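Local coordinates for protein RNA silencing suppressor p19 (Carnation Italian ringspot virus, PDB 6BJG) that suppresses RNA silencing in the host plant by binding short interfering RNA duplexes as a homodimer, selecting them by length like a molecular caliper, at residues B[17-22]-B[32-37]; B[25-30]-B[95-100]. The protein carries 1 engineered substitution. All coordinates share one frame; numbering follows the deposited sequence.

Contact 1 (B[17-22]-B[32-37]); sequences ERWDGG and LPDESP. With nucleotides of chain C.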
ATOM      1  N   GLU B  17       2.514  -9.100 -21.621  1.00 31.80           N
ATOM      2  CA  GLU B  17       1.065  -9.071 -21.791  1.00 33.42           C
ATOM      3  C   GLU B  17       0.557  -7.646 -21.972  1.00 29.69           C
ATOM      4  O   GLU B  17      -0.380  -7.403 -22.742  1.00 30.88           O
ATOM      5  CB  GLU B  17       0.394  -9.732 -20.585  1.00 30.97           C
ATOM      6  CG  GLU B  17      -1.080 -10.064 -20.785  1.00 34.47           C
ATOM      7  CD  GLU B  17      -1.999  -8.887 -20.518  1.00 33.17           C
ATOM      8  OE1 GLU B  17      -1.547  -7.897 -19.905  1.00 30.42           O
ATOM      9  OE2 GLU B  17      -3.179  -8.952 -20.921  1.00 35.26           O
ATOM     10  N   ARG B  18       1.170  -6.689 -21.272  1.00 30.20           N
ATOM     11  CA  ARG B  18       0.715  -5.304 -21.331  1.00 24.22           C
ATOM     12  C   ARG B  18       0.706  -4.782 -22.761  1.00 26.30           C
ATOM     13  O   ARG B  18      -0.215  -4.060 -23.161  1.00 26.67           O
ATOM     14  CB  ARG B  18       1.612  -4.435 -20.450  1.00 21.20           C
ATOM     15  CG  ARG B  18       1.271  -2.952 -20.428  1.00 19.84           C
ATOM     16  CD  ARG B  18       2.172  -2.217 -19.442  1.00 17.05           C
ATOM     17  NE  ARG B  18       1.890  -0.786 -19.371  1.00 16.23           N
ATOM     18  CZ  ARG B  18       2.549   0.067 -18.594  1.00 14.25           C
ATOM     19  NH1 ARG B  18       3.534  -0.358 -17.814  1.00 13.09           N
ATOM     20  NH2 ARG B  18       2.223   1.351 -18.594  1.00 14.08           N
ATOM     21  N   TRP B  19       1.715  -5.144 -23.550  1.00 28.15           N
ATOM     22  CA  TRP B  19       1.928  -4.554 -24.866  1.00 30.35           C
ATOM     23  C   TRP B  19       1.394  -5.412 -26.003  1.00 34.23           C
ATOM     24  O   TRP B  19       0.884  -4.872 -26.990  1.00 35.97           O
ATOM     25  CB  TRP B  19       3.420  -4.299 -25.081  1.00 30.80           C
ATOM     26  CG  TRP B  19       4.085  -3.694 -23.885  1.00 27.28           C
ATOM     27  CD1 TRP B  19       4.995  -4.292 -23.065  1.00 26.58           C
ATOM     28  CD2 TRP B  19       3.883  -2.374 -23.368  1.00 24.27           C
ATOM     29  NE1 TRP B  19       5.380  -3.423 -22.074  1.00 24.91           N
ATOM     30  CE2 TRP B  19       4.712  -2.239 -22.236  1.00 23.30           C
ATOM     31  CE3 TRP B  19       3.088  -1.292 -23.753  1.00 23.76           C
ATOM     32  CZ2 TRP B  19       4.767  -1.065 -21.487  1.00 19.71           C
ATOM     33  CZ3 TRP B  19       3.143  -0.127 -23.007  1.00 20.75           C
ATOM     34  CH2 TRP B  19       3.977  -0.024 -21.887  1.00 18.15           C
ATOM     35  N   ASP B  20       1.510  -6.732 -25.904  1.00 48.33           N
ATOM     36  CA  ASP B  20       0.942  -7.606 -26.919  1.00 51.79           C
ATOM     37  C   ASP B  20      -0.560  -7.719 -26.667  1.00 51.32           C
ATOM     38  O   ASP B  20      -1.131  -7.009 -25.836  1.00 49.31           O
ATOM     39  CB  ASP B  20       1.653  -8.958 -26.927  1.00 53.58           C
ATOM     40  CG  ASP B  20       1.617  -9.659 -25.579  1.00 51.17           C
ATOM     41  OD1 ASP B  20       0.527  -9.754 -24.974  1.00 49.88           O
ATOM     42  OD2 ASP B  20       2.686 -10.127 -25.129  1.00 50.88           O
ATOM     43  N   GLY B  21      -1.222  -8.598 -27.408  1.00 54.21           N
ATOM     44  CA  GLY B  21      -2.628  -8.860 -27.188  1.00 54.37           C
ATOM     45  C   GLY B  21      -2.815 -10.206 -26.528  1.00 53.88           C
ATOM     46  O   GLY B  21      -3.658 -11.003 -26.947  1.00 56.42           O
ATOM     47  N   GLY B  22      -2.023 -10.463 -25.490  1.00 49.41           N
ATOM     48  CA  GLY B  22      -1.975 -11.780 -24.898  1.00 50.60           C
ATOM     49  C   GLY B  22      -1.221 -12.794 -25.723  1.00 54.31           C
ATOM     50  O   GLY B  22      -1.462 -13.996 -25.577  1.00 56.37           O
ATOM     51  N   LEU B  32      -9.560  -4.722 -19.273  1.00 33.22           N
ATOM     52  CA  LEU B  32      -9.410  -3.658 -20.249  1.00 33.94           C
ATOM     53  C   LEU B  32      -7.967  -3.598 -20.740  1.00 32.14           C
ATOM     54  O   LEU B  32      -7.039  -3.906 -19.985  1.00 29.61           O
ATOM     55  CB  LEU B  32      -9.800  -2.299 -19.654  1.00 33.69           C
ATOM     56  CG  LEU B  32     -11.242  -2.178 -19.158  1.00 35.57           C
ATOM     57  CD1 LEU B  32     -11.465  -0.817 -18.513  1.00 35.21           C
ATOM     58  CD2 LEU B  32     -12.237  -2.408 -20.291  1.00 39.26           C
ATOM     59  N   PRO B  33      -7.743  -3.198 -21.988  1.00 31.98           N
ATOM     60  CA  PRO B  33      -6.379  -3.160 -22.515  1.00 30.86           C
ATOM     61  C   PRO B  33      -5.635  -1.908 -22.073  1.00 29.18           C
ATOM     62  O   PRO B  33      -6.221  -0.913 -21.644  1.00 29.62           O
ATOM     63  CB  PRO B  33      -6.583  -3.180 -24.034  1.00 33.99           C
ATOM     64  CG  PRO B  33      -7.995  -2.692 -24.261  1.00 36.47           C
ATOM     65  CD  PRO B  33      -8.706  -2.609 -22.934  1.00 35.08           C
ATOM     66  N   ASP B  34      -4.312  -1.981 -22.186  1.00 30.22           N
ATOM     67  CA  ASP B  34      -3.456  -0.886 -21.758  1.00 28.70           C
ATOM     68  C   ASP B  34      -3.696   0.357 -22.612  1.00 30.89           C
ATOM     69  O   ASP B  34      -3.975   0.274 -23.809  1.00 33.45           O
ATOM     70  CB  ASP B  34      -1.987  -1.299 -21.840  1.00 27.20           C
ATOM     71  CG  ASP B  34      -1.049  -0.204 -21.378  1.00 25.85           C
ATOM     72  OD1 ASP B  34      -0.654   0.637 -22.214  1.00 26.68           O
ATOM     73  OD2 ASP B  34      -0.706  -0.187 -20.174  1.00 24.21           O
ATOM     74  N   GLU B  35      -3.577   1.525 -21.971  1.00 27.06           N
ATOM     75  CA  GLU B  35      -3.784   2.808 -22.634  1.00 29.20           C
ATOM     76  C   GLU B  35      -2.627   3.769 -22.382  1.00 28.17           C
ATOM     77  O   GLU B  35      -2.816   4.986 -22.461  1.00 29.67           O
ATOM     78  CB  GLU B  35      -5.093   3.451 -22.170  1.00 30.50           C
ATOM     79  CG  GLU B  35      -6.327   2.588 -22.368  1.00 32.11           C
ATOM     80  CD  GLU B  35      -7.545   3.144 -21.655  1.00 33.11           C
ATOM     81  OE1 GLU B  35      -7.388   4.088 -20.854  1.00 32.32           O
ATOM     82  OE2 GLU B  35      -8.661   2.636 -21.893  1.00 35.06           O
ATOM     83  N   SER B  36      -1.441   3.256 -22.074  1.00 32.24           N
ATOM     84  CA  SER B  36      -0.340   4.128 -21.696  1.00 31.66           C
ATOM     85  C   SER B  36       0.021   5.041 -22.867  1.00 33.26           C
ATOM     86  O   SER B  36       0.165   4.561 -23.999  1.00 34.36           O
ATOM     87  CB  SER B  36       0.877   3.308 -21.263  1.00 30.29           C
ATOM     88  OG  SER B  36       1.593   2.810 -22.376  1.00 32.03           O
ATOM     89  N   PRO B  37       0.179   6.343 -22.645  1.00 25.17           N
ATOM     90  CA  PRO B  37       0.422   7.254 -23.767  1.00 27.88           C
ATOM     91  C   PRO B  37       1.822   7.095 -24.335  1.00 27.66           C
ATOM     92  O   PRO B  37       2.726   6.533 -23.714  1.00 25.37           O
ATOM     93  CB  PRO B  37       0.233   8.639 -23.142  1.00 28.60           C
ATOM     94  CG  PRO B  37       0.626   8.455 -21.730  1.00 25.73           C
ATOM     95  CD  PRO B  37       0.197   7.055 -21.354  1.00 23.84           C
TER
ATOM     96  P     C C   2       5.105   3.850 -17.762  1.00 25.73           P
ATOM     97  OP1   C C   2       4.440   2.608 -17.291  1.00 27.71           O
ATOM     98  OP2   C C   2       5.942   4.643 -16.824  1.00 24.62           O
ATOM     99  O5'   C C   2       6.010   3.457 -19.007  1.00 24.48           O
ATOM    100  C5'   C C   2       5.475   2.704 -20.084  1.00 25.78           C
ATOM    101  C4'   C C   2       6.542   2.371 -21.090  1.00 25.03           C
ATOM    102  O4'   C C   2       7.028   3.588 -21.711  1.00 24.00           O
ATOM    103  C3'   C C   2       7.793   1.724 -20.527  1.00 25.94           C
ATOM    104  O3'   C C   2       7.642   0.337 -20.283  1.00 26.02           O
ATOM    105  C2'   C C   2       8.839   2.059 -21.580  1.00 26.41           C
ATOM    106  O2'   C C   2       8.735   1.197 -22.700  1.00 31.57           O
ATOM    107  C1'   C C   2       8.405   3.463 -21.999  1.00 27.70           C
ATOM    108  N1    C C   2       9.152   4.505 -21.262  1.00 29.21           N
ATOM    109  C2    C C   2      10.438   4.808 -21.706  1.00 31.32           C
ATOM    110  O2    C C   2      10.883   4.203 -22.692  1.00 32.70           O
ATOM    111  N3    C C   2      11.159   5.748 -21.061  1.00 32.40           N
ATOM    112  C4    C C   2      10.642   6.372 -20.005  1.00 32.51           C
ATOM    113  N4    C C   2      11.400   7.292 -19.405  1.00 34.66           N
ATOM    114  C5    C C   2       9.333   6.081 -19.522  1.00 30.88           C
ATOM    115  C6    C C   2       8.629   5.146 -20.174  1.00 29.78           C
ATOM    116  OP3   U C   1       3.005   9.727 -15.435  1.00 41.21           O
ATOM    117  P     U C   1       4.244   8.923 -15.536  1.00 36.91           P
ATOM    118  OP1   U C   1       5.400   9.852 -15.479  1.00 37.56           O
ATOM    119  OP2   U C   1       4.155   7.828 -14.537  1.00 39.07           O
ATOM    120  O5'   U C   1       4.259   8.244 -16.976  1.00 36.60           O
ATOM    121  C5'   U C   1       3.050   7.806 -17.577  1.00 37.21           C
ATOM    122  C4'   U C   1       3.304   7.134 -18.902  1.00 35.97           C
ATOM    123  O4'   U C   1       3.748   8.114 -19.880  1.00 35.78           O
ATOM    124  C3'   U C   1       4.402   6.083 -18.919  1.00 32.81           C
ATOM    125  O3'   U C   1       4.000   4.832 -18.392  1.00 32.40           O
ATOM    126  C2'   U C   1       4.785   6.044 -20.390  1.00 32.82           C
ATOM    127  O2'   U C   1       3.830   5.314 -21.148  1.00 34.77           O
ATOM    128  C1'   U C   1       4.688   7.524 -20.755  1.00 34.03           C
ATOM    129  N1    U C   1       5.987   8.214 -20.589  1.00 32.00           N
ATOM    130  C2    U C   1       6.942   8.037 -21.573  1.00 31.62           C
ATOM    131  O2    U C   1       6.760   7.349 -22.564  1.00 32.50           O
ATOM    132  N3    U C   1       8.123   8.700 -21.356  1.00 30.72           N
ATOM    133  C4    U C   1       8.441   9.501 -20.280  1.00 30.33           C
ATOM    134  O4    U C   1       9.554  10.030 -20.234  1.00 29.66           O
ATOM    135  C5    U C   1       7.402   9.637 -19.303  1.00 30.55           C
ATOM    136  C6    U C   1       6.240   9.001 -19.489  1.00 31.30           C
TER

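Contact 2 (B[25-30]-B[95-100]); sequences GITSPF and VNYAAS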
ATOM      1  N   GLY B  25      -1.078 -16.563 -25.261  1.00 49.65           N
ATOM      2  CA  GLY B  25      -2.256 -17.017 -24.556  1.00 49.53           C
ATOM      3  C   GLY B  25      -2.248 -16.816 -23.058  1.00 45.61           C
ATOM      4  O   GLY B  25      -3.090 -17.405 -22.374  1.00 45.69           O
ATOM      5  N   ILE B  26      -1.340 -16.000 -22.523  1.00 50.08           N
ATOM      6  CA  ILE B  26      -1.263 -15.832 -21.077  1.00 47.32           C
ATOM      7  C   ILE B  26      -2.532 -15.161 -20.572  1.00 46.58           C
ATOM      8  O   ILE B  26      -2.946 -14.110 -21.079  1.00 46.10           O
ATOM      9  CB  ILE B  26      -0.011 -15.032 -20.688  1.00 44.77           C
ATOM     10  CG1 ILE B  26       0.081 -14.922 -19.163  1.00 42.03           C
ATOM     11  CG2 ILE B  26      -0.028 -13.641 -21.323  1.00 43.69           C
ATOM     12  CD1 ILE B  26       1.450 -14.538 -18.663  1.00 39.97           C
ATOM     13  N   THR B  27      -3.163 -15.775 -19.574  1.00 31.37           N
ATOM     14  CA  THR B  27      -4.361 -15.204 -18.976  1.00 30.74           C
ATOM     15  C   THR B  27      -3.987 -14.012 -18.104  1.00 27.20           C
ATOM     16  O   THR B  27      -2.985 -14.041 -17.384  1.00 25.25           O
ATOM     17  CB  THR B  27      -5.095 -16.257 -18.142  1.00 32.12           C
ATOM     18  OG1 THR B  27      -5.384 -17.401 -18.956  1.00 35.77           O
ATOM     19  CG2 THR B  27      -6.398 -15.697 -17.584  1.00 31.98           C
ATOM     20  N   SER B  28      -4.799 -12.959 -18.172  1.00 26.99           N
ATOM     21  CA  SER B  28      -4.515 -11.741 -17.436  1.00 24.12           C
ATOM     22  C   SER B  28      -5.619 -11.443 -16.429  1.00 23.82           C
ATOM     23  O   SER B  28      -6.777 -11.818 -16.640  1.00 26.01           O
ATOM     24  CB  SER B  28      -4.369 -10.542 -18.380  1.00 23.91           C
ATOM     25  OG  SER B  28      -4.160  -9.351 -17.641  1.00 21.53           O
ATOM     26  N   PRO B  29      -5.293 -10.764 -15.323  1.00 24.48           N
ATOM     27  CA  PRO B  29      -6.344 -10.346 -14.386  1.00 23.25           C
ATOM     28  C   PRO B  29      -7.143  -9.147 -14.858  1.00 22.99           C
ATOM     29  O   PRO B  29      -8.226  -8.895 -14.312  1.00 23.81           O
ATOM     30  CB  PRO B  29      -5.560 -10.014 -13.111  1.00 20.43           C
ATOM     31  CG  PRO B  29      -4.221  -9.598 -13.605  1.00 20.35           C
ATOM     32  CD  PRO B  29      -3.947 -10.431 -14.822  1.00 23.34           C
ATOM     33  N   PHE B  30      -6.657  -8.407 -15.849  1.00 26.48           N
ATOM     34  CA  PHE B  30      -7.316  -7.187 -16.283  1.00 26.57           C
ATOM     35  C   PHE B  30      -8.349  -7.480 -17.361  1.00 29.40           C
ATOM     36  O   PHE B  30      -8.202  -8.408 -18.161  1.00 31.00           O
ATOM     37  CB  PHE B  30      -6.291  -6.179 -16.806  1.00 26.00           C
ATOM     38  CG  PHE B  30      -5.326  -5.707 -15.758  1.00 24.09           C
ATOM     39  CD1 PHE B  30      -5.746  -4.864 -14.744  1.00 22.36           C
ATOM     40  CD2 PHE B  30      -4.004  -6.109 -15.786  1.00 23.68           C
ATOM     41  CE1 PHE B  30      -4.861  -4.429 -13.776  1.00 19.70           C
ATOM     42  CE2 PHE B  30      -3.116  -5.677 -14.822  1.00 21.52           C
ATOM     43  CZ  PHE B  30      -3.546  -4.837 -13.817  1.00 18.79           C
ATOM     44  N   VAL B  95      -9.518 -11.510 -11.198  1.00 29.86           N
ATOM     45  CA  VAL B  95      -8.253 -11.674 -10.488  1.00 28.59           C
ATOM     46  C   VAL B  95      -8.090 -13.110 -10.006  1.00 30.78           C
ATOM     47  O   VAL B  95      -7.038 -13.730 -10.203  1.00 30.48           O
ATOM     48  CB  VAL B  95      -8.165 -10.669  -9.323  1.00 27.08           C
ATOM     49  CG1 VAL B  95      -6.930 -10.937  -8.464  1.00 25.37           C
ATOM     50  CG2 VAL B  95      -8.132  -9.243  -9.858  1.00 25.31           C
ATOM     51  N   ASN B  96      -9.122 -13.661  -9.363  1.00 32.88           N
ATOM     52  CA  ASN B  96      -9.038 -15.034  -8.876  1.00 37.89           C
ATOM     53  C   ASN B  96      -8.889 -16.017 -10.030  1.00 39.79           C
ATOM     54  O   ASN B  96      -8.136 -16.993  -9.932  1.00 37.49           O
ATOM     55  CB  ASN B  96     -10.271 -15.369  -8.037  1.00 39.92           C
ATOM     56  CG  ASN B  96     -10.111 -14.975  -6.580  1.00 38.94           C
ATOM     57  OD1 ASN B  96      -9.744 -15.799  -5.741  1.00 40.13           O
ATOM     58  ND2 ASN B  96     -10.381 -13.710  -6.272  1.00 36.97           N
ATOM     59  N   TYR B  97      -9.601 -15.778 -11.133  1.00 35.11           N
ATOM     60  CA  TYR B  97      -9.439 -16.616 -12.316  1.00 36.70           C
ATOM     61  C   TYR B  97      -7.995 -16.596 -12.801  1.00 34.77           C
ATOM     62  O   TYR B  97      -7.377 -17.650 -12.994  1.00 36.12           O
ATOM     63  CB  TYR B  97     -10.387 -16.144 -13.418  1.00 37.58           C
ATOM     64  CG  TYR B  97     -10.316 -16.969 -14.684  1.00 39.58           C
ATOM     65  CD1 TYR B  97     -10.975 -18.185 -14.779  1.00 43.53           C
ATOM     66  CD2 TYR B  97      -9.591 -16.529 -15.783  1.00 39.43           C
ATOM     67  CE1 TYR B  97     -10.915 -18.942 -15.934  1.00 45.92           C
ATOM     68  CE2 TYR B  97      -9.525 -17.278 -16.941  1.00 41.27           C
ATOM     69  CZ  TYR B  97     -10.188 -18.484 -17.012  1.00 44.56           C
ATOM     70  OH  TYR B  97     -10.126 -19.235 -18.163  1.00 46.73           O
ATOM     71  N   ALA B  98      -7.439 -15.397 -13.000  1.00 31.64           N
ATOM     72  CA  ALA B  98      -6.062 -15.283 -13.469  1.00 29.94           C
ATOM     73  C   ALA B  98      -5.082 -15.839 -12.445  1.00 29.56           C
ATOM     74  O   ALA B  98      -4.085 -16.473 -12.809  1.00 29.88           O
ATOM     75  CB  ALA B  98      -5.736 -13.821 -13.779  1.00 27.23           C
ATOM     76  N   ALA B  99      -5.346 -15.608 -11.157  1.00 30.21           N
ATOM     77  CA  ALA B  99      -4.425 -16.057 -10.120  1.00 29.99           C
ATOM     78  C   ALA B  99      -4.338 -17.577 -10.077  1.00 32.86           C
ATOM     79  O   ALA B  99      -3.261 -18.138  -9.840  1.00 33.04           O
ATOM     80  CB  ALA B  99      -4.859 -15.511  -8.760  1.00 29.39           C
ATOM     81  N   SER B 100      -5.461 -18.262 -10.303  1.00 34.36           N
ATOM     82  CA  SER B 100      -5.460 -19.721 -10.289  1.00 37.57           C
ATOM     83  C   SER B 100      -4.520 -20.313 -11.329  1.00 38.10           C
ATOM     84  O   SER B 100      -4.209 -21.506 -11.251  1.00 40.66           O
ATOM     85  CB  SER B 100      -6.878 -20.250 -10.516  1.00 40.44           C
ATOM     86  OG  SER B 100      -7.315 -19.996 -11.839  1.00 40.60           O
TER

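Contact 1 (B[17-22]-B[32-37])
A salt bridge between Arg-18 and Asp-34, set against the bound siRNA, joins the two ends of the long connection between helix 8-17 and helix 39-45. The Arg-18 chain runs straight out, with CG anti to the backbone N (chi1 179°) and every later torsion extended, and this carries the guanidinium past the aspartate to the RNA backbone. On the way Arg-18 NE donates to Asp-34 OD2 at 2.8 Å, with an N-H...O angle of 147°. The nitrogen comes from above the carboxylate plane, and the guanidinium and carboxylate planes are turned 55° apart. Beyond this bridge both terminal nitrogens point at a single phosphate oxygen of the second nucleotide of chain C: Arg-18 NH2 reaches OP1 of that nucleotide at 2.9 Å, while the bond from NH1 to OP1 is longer and weak.

Asp-34 divides its oxygens. OD2 also accepts from the backbone N of Tyr-73 on strand 68-75, and Asp-34 OD1 accepts from Ser-36 N at 2.7 Å, closing an Asx turn. Held from several directions, the carboxylate probably acts as a second-shell partner that positions the arginine for the phosphate. Trp-19 folds back alongside Arg-18: CG of the arginine lies over the centre of the indole, and Trp-19 CH2 sits over one face of the guanidinium near its rim. The far edge of the indole meets Ser-36, with Trp-19 CZ3 3.4 Å from Ser-36 OG, while Trp-19 CZ2 packs 3.4 Å from O3' of the second nucleotide. One residue further on, Pro-37 O accepts a hydrogen bond from O2' of the first nucleotide at 3.0 Å. Such sequence-independent contacts to phosphate and ribose, near the 5' end of an RNA strand, are characteristic of the siRNA-binding surface of tombusvirus p19.

Contact 2 (B[25-30]-B[95-100])
Thr-27 and Pro-29 lay the loop that follows helix 8-17 against one side of helix 92-99, where Tyr-97, Ala-98 and Val-95 receive them in a contact made by van der Waals packing, mostly of apolar groups. The threonine CB is directed at the helix, and its two branches part there. OG1 stands beside the backbone N, whereas Thr-27 CG2, anti to that nitrogen, is carried to the tyrosine ring, 3.6 Å from Tyr-97 CE2 and 3.8 Å from Tyr-97 CD2. The tyrosine side chain crosses the threonine at about a right angle, offering the methyl group these two neighbouring ring carbons. Thr-27 CG2 also lies 4.1 Å from Ala-98 CA, so one methyl spans two successive helix residues.

Ala-98 supplies the middle of the interface. The small Ala-98 CB fits close to the loop backbone, 3.5 Å from Pro-29 N and 3.6 Å from the carbonyl C of Ser-28, and also meets the proline ring at Pro-29 CB, 3.9 Å away. Pro-29 CB then reaches one helical turn back toward Val-95, passing 4.1 Å from Val-95 CA and close to its CG2. The loop keeps its own bend here: Ser-28 OG accepts from Phe-30 N at 3.2 Å in a nearly straight bond, forming an ST turn around the proline. Pro-29 O is bonded to Ser-94 OG, tying the loop to the helix just ahead of the contact. Pro-29 and Val-95 both rest on Trp-63 of strand 58-65, and Ala-99 on Phe-65. The arrangement is plain loop-on-helix packing in the alpha/beta fold of p19, with the helix and the loop sharing support from the antiparallel sheet.

Overall arrangement
Both contacts draw on the connection between helices 8-17 and 39-45, and their segments alternate along the chain, with centres about 14 Å apart. Contact 1 joins two parts of that connection at the RNA surface; contact 2 fastens its middle to helix 92-99, far along the sequence, and the nearest atom of contact 2 is about 10 Å from the nucleic acid. Chemistry follows place: charge and polar bonds facing phosphate and ribose in contact 1, methyl, proline and ring packing in contact 2. Each is only partly buried, but contact 2 has the larger share of buried residues. They meet directly where Glu-17, salt-bridged to Arg-72, packs on Ile-26 and Ser-28.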